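Uncharacterized protein PH0321 (Pyrococcus horikoshii, PDB 3BS4) is of unknown function but has a KaiC-like domain, probably of RecA-type alpha/beta fold, and binds an unidentified peptide in the crystal. Local coordinates at residues L38-I41 and L42-L46; E242-N246 and E247-R251. One frame throughout, in Å; residues are numbered along the deposited sequence.

Interaction 1: L38-I41 and L42-L46; sequences LFYI and LSRKL
Y40 and R44, one helical turn apart, lie side by side and point the same way. R44 CG lies over one face of the Y40 ring, near its rim, 4.0 Å from the centroid and 21° off the normal, a CH-pi contact; R44 CD passes on beside CZ and comes to 3.7 Å from Y40 OH. The ring reaches this position because Y40 CG is anti to the backbone N (chi1 179°), while the R44 chain bends at chi2 and chi3. In the backbone between them, Y40 O accepts two bonds: the helical one from R44 N at 3.0 Å, and one from S43 OG at 2.7 Å that meets the carbonyl at a C=O...O angle of 123°. L42 N to L38 O, S43 N to F39 O and K45 N to I41 O continue the i to i+4 pattern. On the inner side F39 CD1 touches L42 CD2 at 4.1 Å, and L42 packs on V52, M54 and F144; helix 34-47 thus rests on parallel strands of an alpha/beta sheet, consistent with a RecA-type KaiC-like domain. E6 forms salt bridges with both R44 NE and K45 NZ, and K45 NZ also bonds S4 O and Y142 OH, tying the helix to the N-terminal segment and the sheet. With R44 cut back to an alanine, E6 is likely to keep K45 as its one basic partner here, and the Y40 ring to lose the methylene packed on its face. Set between two basic groups, the E6 carboxylate probably stays ionised.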
# COMPACT_ATOMS: atom_id res chain seq x y z
N LEU A 38 7.46 -4.60 0.07
CA LEU A 38 6.62 -3.42 -0.10
C LEU A 38 7.22 -2.19 0.59
O LEU A 38 7.18 -1.10 0.01
CB LEU A 38 5.19 -3.66 0.39
CG LEU A 38 4.24 -2.52 -0.03
CD1 LEU A 38 4.34 -2.21 -1.52
CD2 LEU A 38 2.83 -2.86 0.29
N PHE A 39 7.76 -2.36 1.80
CA PHE A 39 8.41 -1.22 2.47
C PHE A 39 9.62 -0.74 1.68
O PHE A 39 9.89 0.45 1.60
CB PHE A 39 8.76 -1.54 3.92
CG PHE A 39 7.62 -1.30 4.87
CD1 PHE A 39 7.32 -0.00 5.30
CD2 PHE A 39 6.87 -2.36 5.37
CE1 PHE A 39 6.26 0.23 6.20
CE2 PHE A 39 5.81 -2.13 6.26
CZ PHE A 39 5.50 -0.84 6.68
N TYR A 40 10.34 -1.67 1.06
CA TYR A 40 11.44 -1.28 0.19
C TYR A 40 10.96 -0.39 -0.96
O TYR A 40 11.52 0.68 -1.20
CB TYR A 40 12.16 -2.51 -0.33
CG TYR A 40 13.29 -2.17 -1.27
CD1 TYR A 40 14.52 -1.75 -0.77
CD2 TYR A 40 13.11 -2.23 -2.66
CE1 TYR A 40 15.55 -1.42 -1.63
CE2 TYR A 40 14.15 -1.90 -3.54
CZ TYR A 40 15.36 -1.49 -3.00
OH TYR A 40 16.39 -1.15 -3.86
N ILE A 41 9.92 -0.83 -1.67
CA ILE A 41 9.35 -0.06 -2.76
C ILE A 41 8.92 1.33 -2.28
O ILE A 41 9.25 2.34 -2.91
CB ILE A 41 8.18 -0.82 -3.41
CG1 ILE A 41 8.71 -2.10 -4.07
CG2 ILE A 41 7.45 0.06 -4.43
CD1 ILE A 41 7.63 -3.01 -4.62
N LEU A 42 8.20 1.37 -1.16
CA LEU A 42 7.76 2.63 -0.56
C LEU A 42 8.95 3.57 -0.28
O LEU A 42 8.93 4.75 -0.65
CB LEU A 42 7.03 2.33 0.76
CG LEU A 42 6.62 3.46 1.71
CD1 LEU A 42 5.88 4.53 0.99
CD2 LEU A 42 5.75 2.89 2.84
N SER A 43 10.00 3.02 0.34
CA SER A 43 11.18 3.82 0.66
C SER A 43 11.80 4.39 -0.62
O SER A 43 12.27 5.54 -0.63
CB SER A 43 12.19 3.00 1.46
OG SER A 43 12.87 2.06 0.64
N ARG A 44 11.79 3.62 -1.71
CA ARG A 44 12.39 4.08 -2.96
C ARG A 44 11.57 5.18 -3.62
O ARG A 44 12.13 6.10 -4.19
CB ARG A 44 12.59 2.91 -3.94
CG ARG A 44 13.65 1.92 -3.49
CD ARG A 44 14.99 2.24 -4.14
NE ARG A 44 14.87 2.19 -5.60
CZ ARG A 44 15.90 2.09 -6.44
NH1 ARG A 44 17.14 2.00 -5.98
NH2 ARG A 44 15.68 2.06 -7.75
N LYS A 45 10.24 5.09 -3.52
CA LYS A 45 9.38 6.12 -4.10
C LYS A 45 9.55 7.44 -3.34
O LYS A 45 9.55 8.52 -3.95
CB LYS A 45 7.91 5.69 -4.15
CG LYS A 45 7.66 4.44 -4.99
CD LYS A 45 8.14 4.64 -6.41
CE LYS A 45 7.64 3.55 -7.36
NZ LYS A 45 8.26 3.70 -8.71
N LEU A 46 9.69 7.34 -2.02
CA LEU A 46 9.93 8.52 -1.19
C LEU A 46 11.29 9.13 -1.49
O LEU A 46 11.39 10.36 -1.66
CB LEU A 46 9.84 8.16 0.29
CG LEU A 46 8.45 8.05 0.90
CD1 LEU A 46 8.53 7.43 2.29
CD2 LEU A 46 7.79 9.43 0.93

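Interaction 2: E242-N246 and E247-R251; sequences EFKGN and EPKLR
K244 O is gripped by two donors, E247 N at 3.0 Å, which arrives from above the carbonyl plane, 55° out of it, and a water at 2.9 Å. The same water donates at 3.2 Å to E247 OE1; E247 CG anti to the backbone N (chi1 -171°) and the chain extended beyond it carry that oxygen out to the water. In return K244 N gives its hydrogen to E247 O at 2.8 Å, and this oxygen also lies 3.3 Å from F243 CA in a CA-H...O contact. These bonds close a type II' beta turn from K244 to E247, in which G245 has the positive phi (64°) that favours glycine; the turn joins strands 238-244 and 247-252 into an antiparallel hairpin. E242 and K249 form the next hydrogen-bonded pair, K249 N reaching E242 O at 2.8 Å. Between the two lies the non-hydrogen-bonded pair F243 and P248, whose side chains cross obliquely with F243 CE1 4.2 Å from P248 CB. Behind this pair stands helix 34-47, where D36 and I37 touch F243, which also makes a cation-pi contact with R33. On the other face, which carries E242, K244, E247 and K249, the two lysines meet through their aliphatic parts, K244 CD lying 4.1 Å from K249 CE.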
# COMPACT_ATOMS: atom_id res chain seq x y z
N GLU A 242 15.95 -13.25 -1.95
CA GLU A 242 16.53 -13.09 -0.63
C GLU A 242 16.79 -11.61 -0.41
O GLU A 242 16.46 -10.80 -1.27
CB GLU A 242 17.82 -13.89 -0.49
CG GLU A 242 18.86 -13.57 -1.51
CD GLU A 242 19.96 -14.64 -1.56
OE1 GLU A 242 19.95 -15.59 -0.75
OE2 GLU A 242 20.84 -14.48 -2.42
N PHE A 243 17.37 -11.26 0.73
CA PHE A 243 17.61 -9.85 1.03
C PHE A 243 19.09 -9.61 1.23
O PHE A 243 19.76 -10.38 1.91
CB PHE A 243 16.85 -9.45 2.29
CG PHE A 243 15.35 -9.56 2.13
CD1 PHE A 243 14.61 -8.47 1.67
CD2 PHE A 243 14.69 -10.75 2.42
CE1 PHE A 243 13.21 -8.56 1.51
CE2 PHE A 243 13.30 -10.85 2.26
CZ PHE A 243 12.56 -9.75 1.80
N LYS A 244 19.59 -8.54 0.63
CA LYS A 244 20.92 -8.06 0.96
C LYS A 244 20.72 -6.78 1.76
O LYS A 244 20.42 -5.73 1.20
CB LYS A 244 21.69 -7.77 -0.33
CG LYS A 244 23.13 -7.33 -0.10
CD LYS A 244 23.81 -6.98 -1.40
CE LYS A 244 25.25 -6.56 -1.13
NZ LYS A 244 26.11 -6.83 -2.33
N GLY A 245 20.85 -6.88 3.08
CA GLY A 245 20.42 -5.79 3.95
C GLY A 245 18.92 -5.68 3.76
O GLY A 245 18.19 -6.64 3.95
N ASN A 246 18.46 -4.50 3.33
CA ASN A 246 17.03 -4.31 3.09
C ASN A 246 16.61 -4.50 1.64
O ASN A 246 15.42 -4.45 1.32
CB ASN A 246 16.61 -2.93 3.59
CG ASN A 246 16.63 -2.84 5.10
OD1 ASN A 246 16.26 -3.79 5.81
ND2 ASN A 246 17.06 -1.70 5.60
N GLU A 247 17.59 -4.72 0.76
CA GLU A 247 17.32 -4.78 -0.68
C GLU A 247 16.91 -6.18 -1.10
O GLU A 247 17.69 -7.13 -0.90
CB GLU A 247 18.55 -4.37 -1.49
CG GLU A 247 18.28 -4.20 -2.98
CD GLU A 247 19.54 -3.97 -3.78
OE1 GLU A 247 20.64 -4.03 -3.18
OE2 GLU A 247 19.43 -3.72 -5.01
N PRO A 248 15.71 -6.32 -1.69
CA PRO A 248 15.31 -7.63 -2.16
C PRO A 248 16.07 -7.96 -3.44
O PRO A 248 16.20 -7.12 -4.33
CB PRO A 248 13.82 -7.48 -2.50
CG PRO A 248 13.45 -6.07 -2.18
CD PRO A 248 14.70 -5.28 -2.00
N LYS A 249 16.57 -9.19 -3.50
CA LYS A 249 17.31 -9.66 -4.65
C LYS A 249 16.54 -10.83 -5.26
O LYS A 249 16.38 -11.87 -4.62
CB LYS A 249 18.70 -10.09 -4.19
CG LYS A 249 19.55 -8.97 -3.58
CD LYS A 249 19.73 -7.83 -4.58
CE LYS A 249 21.10 -7.20 -4.48
NZ LYS A 249 22.15 -8.16 -4.92
N LEU A 250 16.06 -10.65 -6.49
CA LEU A 250 15.16 -11.61 -7.13
C LEU A 250 15.85 -12.38 -8.24
O LEU A 250 16.73 -11.85 -8.90
CB LEU A 250 13.96 -10.89 -7.74
CG LEU A 250 12.78 -10.60 -6.79
CD1 LEU A 250 13.13 -9.55 -5.75
CD2 LEU A 250 11.58 -10.13 -7.61
N ARG A 251 15.43 -13.63 -8.44
CA ARG A 251 15.96 -14.50 -9.50
C ARG A 251 14.78 -15.18 -10.15
O ARG A 251 14.03 -15.90 -9.49
CB ARG A 251 16.91 -15.55 -8.90
CG ARG A 251 17.36 -16.65 -9.88
CD ARG A 251 18.21 -17.72 -9.18
NE ARG A 251 17.41 -18.55 -8.27
CZ ARG A 251 16.62 -19.55 -8.66
NH1 ARG A 251 16.51 -19.86 -9.94
NH2 ARG A 251 15.92 -20.23 -7.76
O HOH W 1 21.89 -3.69 -0.21

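Overall arrangement
Interactions 1 and 2 have centres about 14 Å apart, on the same side of the chain's centre, and meet through one residue, Y40. Its CG lies 3.5 Å from P248 CD, its CD1 3.5 Å from N246 O, and its OH 3.7 Å from E247 CG, so the ring that packs against R44 within the helix also touches the turn and the start of strand 247-252. The helix of interaction 1 packs on the parallel strands 51-56, 141-146 and 184-190, whereas interaction 2 belongs to the hairpin at the antiparallel end, where 247-252 is the outermost strand. F71 bridges the two as well, touching F39 and S43 of the first and N246 of the second.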